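Local coordinates for protein probable oxidoreductase (Pseudomonas aeruginosa, PDB 4B7C) that probably catalyses NADP-dependent oxidation or reduction of a still unidentified substrate, as a member of the medium-chain dehydrogenase/reductase family, at residues R306-T319 / K322-V336. Numbering follows the deposited sequence.
Sequences REDIVEGLETFPET and KLFSGENFGKLVLKV
Asp308 and Lys322 form a salt bridge on the face of the parallel strand pair 307-311 and 331-335 that carries Val310, Leu332 and Leu334. Lys322 NZ lies 2.8 Å from Asp308 OD2 and uses the syn lone pair of that oxygen. The lysine comes from the opposite direction, fully extended from CB, with CG anti to the backbone N (chi1 -180°). Leu332 CD1 packs beside the same OD2.

Six backbone hydrogen bonds join the strands and their ends. Lys331 N donates to Arg306 O, and Asp308 N to Lys331 O. Val333 N donates to Asp308 O at 2.9 Å, and Val310 N takes Val333 O almost head-on, at a C=O...N angle of 173°. Lys335 N then donates to Val310 O, and Gly312 N to Lys335 O.

After Gly312 the chain turns toward helix 316-321. Gly312 O accepts from Thr315 N and Thr315 OG1, the hydroxyl at 2.7 Å. Thr315 O accepts from Thr319 N and Thr319 OG1. Leu334 CD1 lies 3.4 Å from Gly312 O, while its CD2 meets Phe316 CB at 4.0 Å. Val310 CG1 and Thr319 OG1 lie near the same CD1, each at 4.2 Å.

Glu307 and Lys331 project from the opposite face, with Ile309 and Val333. Glu307 OE1 forms a salt bridge with Arg125, and OE2 accepts from the hydroxyls of Ser128 and Ser305. Lys331 NZ pairs with Asp51 in a salt bridge and hydrogen-bonds to Ser49 OG and Leu332 O.

These strands and helix 316-321 make a beta-alpha-beta unit, and strand 331-335 also pairs antiparallel with strand 41-49 of the GroES-like domain. The backbone bonds fix the register, Leu332 and Leu334 pack against the helix, and the ion pair ties Lys322, next to that helix in sequence, to strand 307-311.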
ATOM      1  N   ARG B 306      17.092  -1.901 -25.567  1.00 52.27           N
ATOM      2  CA  ARG B 306      18.396  -1.237 -25.745  1.00 52.82           C
ATOM      3  C   ARG B 306      19.351  -1.548 -24.598  1.00 47.64           C
ATOM      4  O   ARG B 306      19.017  -1.392 -23.422  1.00 45.75           O
ATOM      5  CB  ARG B 306      18.326   0.298 -25.946  1.00 59.79           C
ATOM      6  CG  ARG B 306      17.606   1.078 -24.863  1.00 67.43           C
ATOM      7  CD  ARG B 306      17.411   2.539 -25.271  1.00 73.53           C
ATOM      8  NE  ARG B 306      18.614   3.153 -25.859  1.00 79.42           N
ATOM      9  CZ  ARG B 306      18.851   4.459 -25.871  1.00 83.95           C
ATOM     10  NH1 ARG B 306      17.983   5.298 -25.321  1.00 85.43           N
ATOM     11  NH2 ARG B 306      19.972   4.921 -26.421  1.00 83.41           N
ATOM     12  N   GLU B 307      20.567  -1.937 -24.962  1.00 42.96           N
ATOM     13  CA  GLU B 307      21.632  -2.134 -23.994  1.00 43.08           C
ATOM     14  C   GLU B 307      22.770  -1.143 -24.220  1.00 42.44           C
ATOM     15  O   GLU B 307      23.177  -0.881 -25.350  1.00 43.42           O
ATOM     16  CB  GLU B 307      22.171  -3.559 -24.046  1.00 42.31           C
ATOM     17  CG  GLU B 307      21.141  -4.623 -23.683  1.00 41.41           C
ATOM     18  CD  GLU B 307      20.237  -5.002 -24.842  1.00 40.35           C
ATOM     19  OE1 GLU B 307      20.690  -4.905 -25.997  1.00 42.24           O
ATOM     20  OE2 GLU B 307      19.073  -5.382 -24.605  1.00 37.47           O
ATOM     21  N   ASP B 308      23.256  -0.573 -23.125  1.00 43.38           N
ATOM     22  CA  ASP B 308      24.430   0.292 -23.147  1.00 45.24           C
ATOM     23  C   ASP B 308      25.621  -0.508 -22.643  1.00 42.88           C
ATOM     24  O   ASP B 308      25.765  -0.733 -21.436  1.00 46.38           O
ATOM     25  CB  ASP B 308      24.198   1.546 -22.282  1.00 49.96           C
ATOM     26  CG  ASP B 308      25.369   2.518 -22.319  1.00 53.96           C
ATOM     27  OD1 ASP B 308      26.143   2.504 -23.302  1.00 55.21           O
ATOM     28  OD2 ASP B 308      25.508   3.308 -21.353  1.00 63.71           O
ATOM     29  N   ILE B 309      26.478  -0.921 -23.571  1.00 40.65           N
ATOM     30  CA  ILE B 309      27.591  -1.816 -23.259  1.00 40.04           C
ATOM     31  C   ILE B 309      28.910  -1.075 -23.107  1.00 40.42           C
ATOM     32  O   ILE B 309      29.388  -0.428 -24.039  1.00 43.04           O
ATOM     33  CB  ILE B 309      27.744  -2.918 -24.321  1.00 41.23           C
ATOM     34  CG1 ILE B 309      26.520  -3.826 -24.287  1.00 43.20           C
ATOM     35  CG2 ILE B 309      28.989  -3.760 -24.047  1.00 38.15           C
ATOM     36  CD1 ILE B 309      26.330  -4.633 -25.564  1.00 47.04           C
ATOM     37  N   VAL B 310      29.469  -1.149 -21.907  1.00 41.47           N
ATOM     38  CA  VAL B 310      30.766  -0.554 -21.595  1.00 42.04           C
ATOM     39  C   VAL B 310      31.758  -1.678 -21.378  1.00 44.20           C
ATOM     40  O   VAL B 310      31.425  -2.694 -20.759  1.00 43.60           O
ATOM     41  CB  VAL B 310      30.728   0.316 -20.315  1.00 43.58           C
ATOM     42  CG1 VAL B 310      32.135   0.715 -19.887  1.00 43.14           C
ATOM     43  CG2 VAL B 310      29.824   1.527 -20.513  1.00 43.93           C
ATOM     44  N   GLU B 311      32.973  -1.490 -21.882  1.00 44.49           N
ATOM     45  CA  GLU B 311      33.964  -2.559 -21.898  1.00 45.65           C
ATOM     46  C   GLU B 311      35.000  -2.428 -20.805  1.00 42.81           C
ATOM     47  O   GLU B 311      35.481  -1.330 -20.514  1.00 42.48           O
ATOM     48  CB  GLU B 311      34.651  -2.644 -23.261  1.00 51.30           C
ATOM     49  CG  GLU B 311      33.697  -3.030 -24.390  1.00 57.25           C
ATOM     50  CD  GLU B 311      34.413  -3.411 -25.676  1.00 62.47           C
ATOM     51  OE1 GLU B 311      35.455  -4.070 -25.559  1.00 66.57           O
ATOM     52  OE2 GLU B 311      33.937  -3.088 -26.798  1.00 69.04           O
ATOM     53  N   GLY B 312      35.299  -3.562 -20.180  1.00 39.00           N
ATOM     54  CA  GLY B 312      36.394  -3.671 -19.232  1.00 37.06           C
ATOM     55  C   GLY B 312      35.975  -3.749 -17.771  1.00 38.08           C
ATOM     56  O   GLY B 312      35.465  -2.777 -17.197  1.00 38.38           O
ATOM     57  N   LEU B 313      36.216  -4.913 -17.170  1.00 37.07           N
ATOM     58  CA  LEU B 313      35.942  -5.162 -15.759  1.00 37.59           C
ATOM     59  C   LEU B 313      36.535  -4.065 -14.869  1.00 41.77           C
ATOM     60  O   LEU B 313      35.897  -3.599 -13.919  1.00 41.52           O
ATOM     61  CB  LEU B 313      36.518  -6.512 -15.337  1.00 34.84           C
ATOM     62  CG  LEU B 313      36.373  -6.848 -13.856  1.00 34.74           C
ATOM     63  CD1 LEU B 313      34.896  -7.067 -13.532  1.00 32.54           C
ATOM     64  CD2 LEU B 313      37.189  -8.062 -13.481  1.00 31.77           C
ATOM     65  N   GLU B 314      37.752  -3.654 -15.214  1.00 42.86           N
ATOM     66  CA  GLU B 314      38.515  -2.656 -14.456  1.00 47.34           C
ATOM     67  C   GLU B 314      37.794  -1.293 -14.345  1.00 44.07           C
ATOM     68  O   GLU B 314      38.048  -0.542 -13.419  1.00 45.89           O
ATOM     69  CB  GLU B 314      39.959  -2.507 -15.021  1.00 52.64           C
ATOM     70  CG  GLU B 314      40.075  -1.867 -16.414  1.00 58.48           C
ATOM     71  CD  GLU B 314      39.780  -2.823 -17.568  1.00 64.57           C
ATOM     72  OE1 GLU B 314      39.465  -4.015 -17.331  1.00 59.09           O
ATOM     73  OE2 GLU B 314      39.858  -2.370 -18.736  1.00 72.04           O
ATOM     74  N   THR B 315      36.905  -0.991 -15.288  1.00 41.86           N
ATOM     75  CA  THR B 315      36.148   0.269 -15.283  1.00 42.43           C
ATOM     76  C   THR B 315      34.927   0.271 -14.347  1.00 42.57           C
ATOM     77  O   THR B 315      34.237   1.287 -14.232  1.00 41.49           O
ATOM     78  CB  THR B 315      35.635   0.649 -16.686  1.00 44.19           C
ATOM     79  OG1 THR B 315      34.556  -0.219 -17.068  1.00 42.80           O
ATOM     80  CG2 THR B 315      36.775   0.591 -17.722  1.00 41.21           C
ATOM     81  N   PHE B 316      34.697  -0.844 -13.664  1.00 41.04           N
ATOM     82  CA  PHE B 316      33.483  -1.035 -12.849  1.00 40.40           C
ATOM     83  C   PHE B 316      33.082   0.152 -11.925  1.00 39.65           C
ATOM     84  O   PHE B 316      31.959   0.655 -12.027  1.00 38.22           O
ATOM     85  CB  PHE B 316      33.572  -2.340 -12.040  1.00 39.47           C
ATOM     86  CG  PHE B 316      32.491  -2.479 -11.007  1.00 39.10           C
ATOM     87  CD1 PHE B 316      31.188  -2.699 -11.386  1.00 39.97           C
ATOM     88  CD2 PHE B 316      32.773  -2.308  -9.658  1.00 41.48           C
ATOM     89  CE1 PHE B 316      30.183  -2.774 -10.442  1.00 40.18           C
ATOM     90  CE2 PHE B 316      31.775  -2.384  -8.695  1.00 41.96           C
ATOM     91  CZ  PHE B 316      30.468  -2.620  -9.094  1.00 40.03           C
ATOM     92  N   PRO B 317      33.981   0.595 -11.026  1.00 41.26           N
ATOM     93  CA  PRO B 317      33.621   1.712 -10.118  1.00 43.03           C
ATOM     94  C   PRO B 317      33.133   2.957 -10.825  1.00 43.72           C
ATOM     95  O   PRO B 317      32.192   3.584 -10.347  1.00 50.92           O
ATOM     96  CB  PRO B 317      34.937   2.017  -9.378  1.00 42.39           C
ATOM     97  CG  PRO B 317      35.711   0.756  -9.463  1.00 42.67           C
ATOM     98  CD  PRO B 317      35.376   0.179 -10.817  1.00 41.76           C
ATOM     99  N   GLU B 318      33.796   3.345 -11.917  1.00 44.90           N
ATOM    100  CA  GLU B 318      33.396   4.554 -12.648  1.00 45.49           C
ATOM    101  C   GLU B 318      32.105   4.297 -13.381  1.00 46.91           C
ATOM    102  O   GLU B 318      31.214   5.141 -13.361  1.00 47.32           O
ATOM    103  CB  GLU B 318      34.449   5.059 -13.650  1.00 48.05           C
ATOM    104  CG  GLU B 318      34.979   4.118 -14.701  1.00 47.74           C
ATOM    105  CD  GLU B 318      36.319   3.507 -14.334  1.00 47.18           C
ATOM    106  OE1 GLU B 318      36.343   2.896 -13.255  1.00 48.56           O
ATOM    107  OE2 GLU B 318      37.335   3.615 -15.094  1.00 51.05           O
ATOM    108  N   THR B 319      32.046   3.152 -14.062  1.00 44.44           N
ATOM    109  CA  THR B 319      30.884   2.798 -14.873  1.00 41.43           C
ATOM    110  C   THR B 319      29.636   2.718 -14.018  1.00 42.01           C
ATOM    111  O   THR B 319      28.569   3.141 -14.437  1.00 42.89           O
ATOM    112  CB  THR B 319      31.094   1.469 -15.628  1.00 42.45           C
ATOM    113  OG1 THR B 319      32.290   1.538 -16.425  1.00 43.79           O
ATOM    114  CG2 THR B 319      29.891   1.182 -16.513  1.00 40.54           C
ATOM    115  N   LYS B 322      27.818   6.054 -13.552  1.00 48.36           N
ATOM    116  CA  LYS B 322      27.038   6.444 -14.725  1.00 52.45           C
ATOM    117  C   LYS B 322      25.570   6.077 -14.569  1.00 50.57           C
ATOM    118  O   LYS B 322      24.687   6.665 -15.204  1.00 53.44           O
ATOM    119  CB  LYS B 322      27.629   5.768 -15.971  1.00 55.69           C
ATOM    120  CG  LYS B 322      26.944   6.070 -17.292  1.00 59.69           C
ATOM    121  CD  LYS B 322      27.644   5.372 -18.461  1.00 62.31           C
ATOM    122  CE  LYS B 322      27.101   5.804 -19.814  1.00 63.67           C
ATOM    123  NZ  LYS B 322      27.702   4.963 -20.899  1.00 64.96           N
ATOM    124  N   LEU B 323      25.319   5.077 -13.733  1.00 52.70           N
ATOM    125  CA  LEU B 323      23.975   4.612 -13.438  1.00 54.69           C
ATOM    126  C   LEU B 323      23.150   5.691 -12.732  1.00 54.56           C
ATOM    127  O   LEU B 323      21.939   5.792 -12.933  1.00 53.50           O
ATOM    128  CB  LEU B 323      24.060   3.367 -12.555  1.00 56.50           C
ATOM    129  CG  LEU B 323      23.042   2.255 -12.824  1.00 56.16           C
ATOM    130  CD1 LEU B 323      22.656   2.116 -14.287  1.00 52.67           C
ATOM    131  CD2 LEU B 323      23.600   0.938 -12.303  1.00 55.14           C
ATOM    132  N   PHE B 324      23.815   6.509 -11.925  1.00 59.37           N
ATOM    133  CA  PHE B 324      23.133   7.558 -11.156  1.00 63.17           C
ATOM    134  C   PHE B 324      23.315   8.963 -11.700  1.00 66.15           C
ATOM    135  O   PHE B 324      23.102   9.937 -10.980  1.00 70.21           O
ATOM    136  CB  PHE B 324      23.585   7.547  -9.708  1.00 61.96           C
ATOM    137  CG  PHE B 324      23.475   6.206  -9.045  1.00 61.80           C
ATOM    138  CD1 PHE B 324      22.238   5.705  -8.646  1.00 63.79           C
ATOM    139  CD2 PHE B 324      24.606   5.452  -8.807  1.00 60.44           C
ATOM    140  CE1 PHE B 324      22.146   4.468  -8.025  1.00 63.62           C
ATOM    141  CE2 PHE B 324      24.521   4.218  -8.190  1.00 59.99           C
ATOM    142  CZ  PHE B 324      23.290   3.721  -7.803  1.00 62.07           C
ATOM    143  N   SER B 325      23.673   9.069 -12.970  1.00 67.51           N
ATOM    144  CA  SER B 325      23.941  10.347 -13.584  1.00 68.25           C
ATOM    145  C   SER B 325      22.835  10.735 -14.569  1.00 70.30           C
ATOM    146  O   SER B 325      22.894  11.811 -15.151  1.00 71.60           O
ATOM    147  CB  SER B 325      25.328  10.292 -14.219  1.00 68.90           C
ATOM    148  OG  SER B 325      25.377   9.713 -15.483  1.00 71.03           O
ATOM    149  N   GLY B 326      21.802   9.899 -14.721  1.00 71.29           N
ATOM    150  CA  GLY B 326      20.855  10.058 -15.835  1.00 73.78           C
ATOM    151  C   GLY B 326      21.550   9.969 -17.184  1.00 76.34           C
ATOM    152  O   GLY B 326      21.030  10.398 -18.218  1.00 75.67           O
ATOM    153  N   GLU B 327      22.746   9.398 -17.171  1.00 80.16           N
ATOM    154  CA  GLU B 327      23.612   9.430 -18.324  1.00 84.43           C
ATOM    155  C   GLU B 327      23.342   8.216 -19.194  1.00 86.61           C
ATOM    156  O   GLU B 327      22.993   8.356 -20.382  1.00 85.74           O
ATOM    157  CB  GLU B 327      25.055   9.470 -17.860  1.00 87.87           C
ATOM    158  CG  GLU B 327      26.017  10.104 -18.850  1.00 88.41           C
ATOM    159  CD  GLU B 327      27.460   9.996 -18.421  1.00 91.19           C
ATOM    160  OE1 GLU B 327      27.817  10.427 -17.302  1.00 94.56           O
ATOM    161  OE2 GLU B 327      28.240   9.473 -19.226  1.00 90.85           O
ATOM    162  N   ASN B 328      23.430   7.034 -18.578  1.00 88.01           N
ATOM    163  CA  ASN B 328      23.355   5.775 -19.348  1.00 86.83           C
ATOM    164  C   ASN B 328      22.115   5.792 -20.238  1.00 88.81           C
ATOM    165  O   ASN B 328      21.065   6.278 -19.831  1.00 92.74           O
ATOM    166  CB  ASN B 328      23.431   4.487 -18.463  1.00 85.84           C
ATOM    167  CG  ASN B 328      22.245   4.355 -17.499  1.00 85.28           C
ATOM    168  OD1 ASN B 328      21.338   3.519 -17.679  1.00 82.68           O
ATOM    169  ND2 ASN B 328      22.241   5.193 -16.468  1.00 81.42           N
ATOM    170  N   PHE B 329      22.265   5.352 -21.482  1.00 86.19           N
ATOM    171  CA  PHE B 329      21.145   5.285 -22.406  1.00 86.62           C
ATOM    172  C   PHE B 329      20.791   3.837 -22.728  1.00 82.17           C
ATOM    173  O   PHE B 329      21.276   3.199 -23.668  1.00 80.54           O
ATOM    174  CB  PHE B 329      21.297   6.231 -23.607  1.00 92.88           C
ATOM    175  CG  PHE B 329      20.468   7.490 -23.465  1.00 99.89           C
ATOM    176  CD1 PHE B 329      20.696   8.344 -22.395  1.00102.84           C
ATOM    177  CD2 PHE B 329      19.452   7.809 -24.359  1.00104.12           C
ATOM    178  CE1 PHE B 329      19.947   9.492 -22.224  1.00104.58           C
ATOM    179  CE2 PHE B 329      18.692   8.957 -24.190  1.00105.94           C
ATOM    180  CZ  PHE B 329      18.943   9.803 -23.123  1.00105.91           C
ATOM    181  N   GLY B 330      19.903   3.351 -21.876  1.00 71.27           N
ATOM    182  CA  GLY B 330      19.463   1.984 -21.889  1.00 67.26           C
ATOM    183  C   GLY B 330      20.144   1.165 -20.815  1.00 61.48           C
ATOM    184  O   GLY B 330      20.999   1.671 -20.083  1.00 60.20           O
ATOM    185  N   LYS B 331      19.777  -0.112 -20.755  1.00 50.13           N
ATOM    186  CA  LYS B 331      20.241  -1.014 -19.704  1.00 43.93           C
ATOM    187  C   LYS B 331      21.759  -1.105 -19.683  1.00 40.81           C
ATOM    188  O   LYS B 331      22.388  -1.447 -20.680  1.00 38.96           O
ATOM    189  CB  LYS B 331      19.621  -2.400 -19.889  1.00 41.39           C
ATOM    190  CG  LYS B 331      20.364  -3.524 -19.173  1.00 40.05           C
ATOM    191  CD  LYS B 331      20.081  -3.508 -17.702  1.00 42.39           C
ATOM    192  CE  LYS B 331      20.983  -4.439 -16.941  1.00 41.50           C
ATOM    193  NZ  LYS B 331      21.603  -3.715 -15.809  1.00 40.11           N
ATOM    194  N   LEU B 332      22.344  -0.768 -18.540  1.00 38.79           N
ATOM    195  CA  LEU B 332      23.795  -0.694 -18.429  1.00 39.13           C
ATOM    196  C   LEU B 332      24.394  -2.079 -18.239  1.00 36.80           C
ATOM    197  O   LEU B 332      24.102  -2.785 -17.263  1.00 32.17           O
ATOM    198  CB  LEU B 332      24.223   0.238 -17.285  1.00 40.24           C
ATOM    199  CG  LEU B 332      25.702   0.611 -17.241  1.00 40.90           C
ATOM    200  CD1 LEU B 332      26.214   1.174 -18.556  1.00 43.09           C
ATOM    201  CD2 LEU B 332      25.877   1.650 -16.138  1.00 41.37           C
ATOM    202  N   VAL B 333      25.290  -2.424 -19.157  1.00 35.03           N
ATOM    203  CA  VAL B 333      25.961  -3.726 -19.151  1.00 33.82           C
ATOM    204  C   VAL B 333      27.468  -3.568 -19.244  1.00 33.90           C
ATOM    205  O   VAL B 333      27.971  -2.792 -20.069  1.00 38.30           O
ATOM    206  CB  VAL B 333      25.492  -4.599 -20.325  1.00 33.03           C
ATOM    207  CG1 VAL B 333      26.346  -5.863 -20.417  1.00 32.69           C
ATOM    208  CG2 VAL B 333      24.021  -4.946 -20.142  1.00 31.03           C
ATOM    209  N   LEU B 334      28.177  -4.280 -18.379  1.00 32.81           N
ATOM    210  CA  LEU B 334      29.639  -4.250 -18.362  1.00 34.91           C
ATOM    211  C   LEU B 334      30.192  -5.512 -19.012  1.00 37.20           C
ATOM    212  O   LEU B 334      29.989  -6.613 -18.506  1.00 36.06           O
ATOM    213  CB  LEU B 334      30.176  -4.119 -16.930  1.00 34.67           C
ATOM    214  CG  LEU B 334      31.689  -3.916 -16.767  1.00 37.30           C
ATOM    215  CD1 LEU B 334      32.093  -2.546 -17.306  1.00 38.50           C
ATOM    216  CD2 LEU B 334      32.138  -4.048 -15.320  1.00 37.15           C
ATOM    217  N   LYS B 335      30.870  -5.343 -20.145  1.00 37.62           N
ATOM    218  CA  LYS B 335      31.536  -6.461 -20.808  1.00 39.18           C
ATOM    219  C   LYS B 335      32.832  -6.735 -20.084  1.00 39.54           C
ATOM    220  O   LYS B 335      33.671  -5.849 -19.952  1.00 41.05           O
ATOM    221  CB  LYS B 335      31.818  -6.178 -22.284  1.00 41.40           C
ATOM    222  CG  LYS B 335      32.341  -7.394 -23.043  1.00 41.45           C
ATOM    223  CD  LYS B 335      32.762  -7.045 -24.463  1.00 43.95           C
ATOM    224  CE  LYS B 335      32.868  -8.284 -25.342  1.00 46.84           C
ATOM    225  NZ  LYS B 335      33.896  -9.248 -24.858  1.00 48.87           N
ATOM    226  N   VAL B 336      32.978  -7.960 -19.594  1.00 38.21           N
ATOM    227  CA  VAL B 336      34.167  -8.345 -18.876  1.00 40.13           C
ATOM    228  C   VAL B 336      35.189  -8.647 -19.950  1.00 44.92           C
ATOM    229  O   VAL B 336      36.364  -8.664 -19.669  1.00 53.30           O
ATOM    230  CB  VAL B 336      33.967  -9.593 -17.973  1.00 38.83           C
ATOM    231  CG1 VAL B 336      35.257  -9.986 -17.270  1.00 40.57           C
ATOM    232  CG2 VAL B 336      32.852  -9.391 -16.963  1.00 38.33           C
TER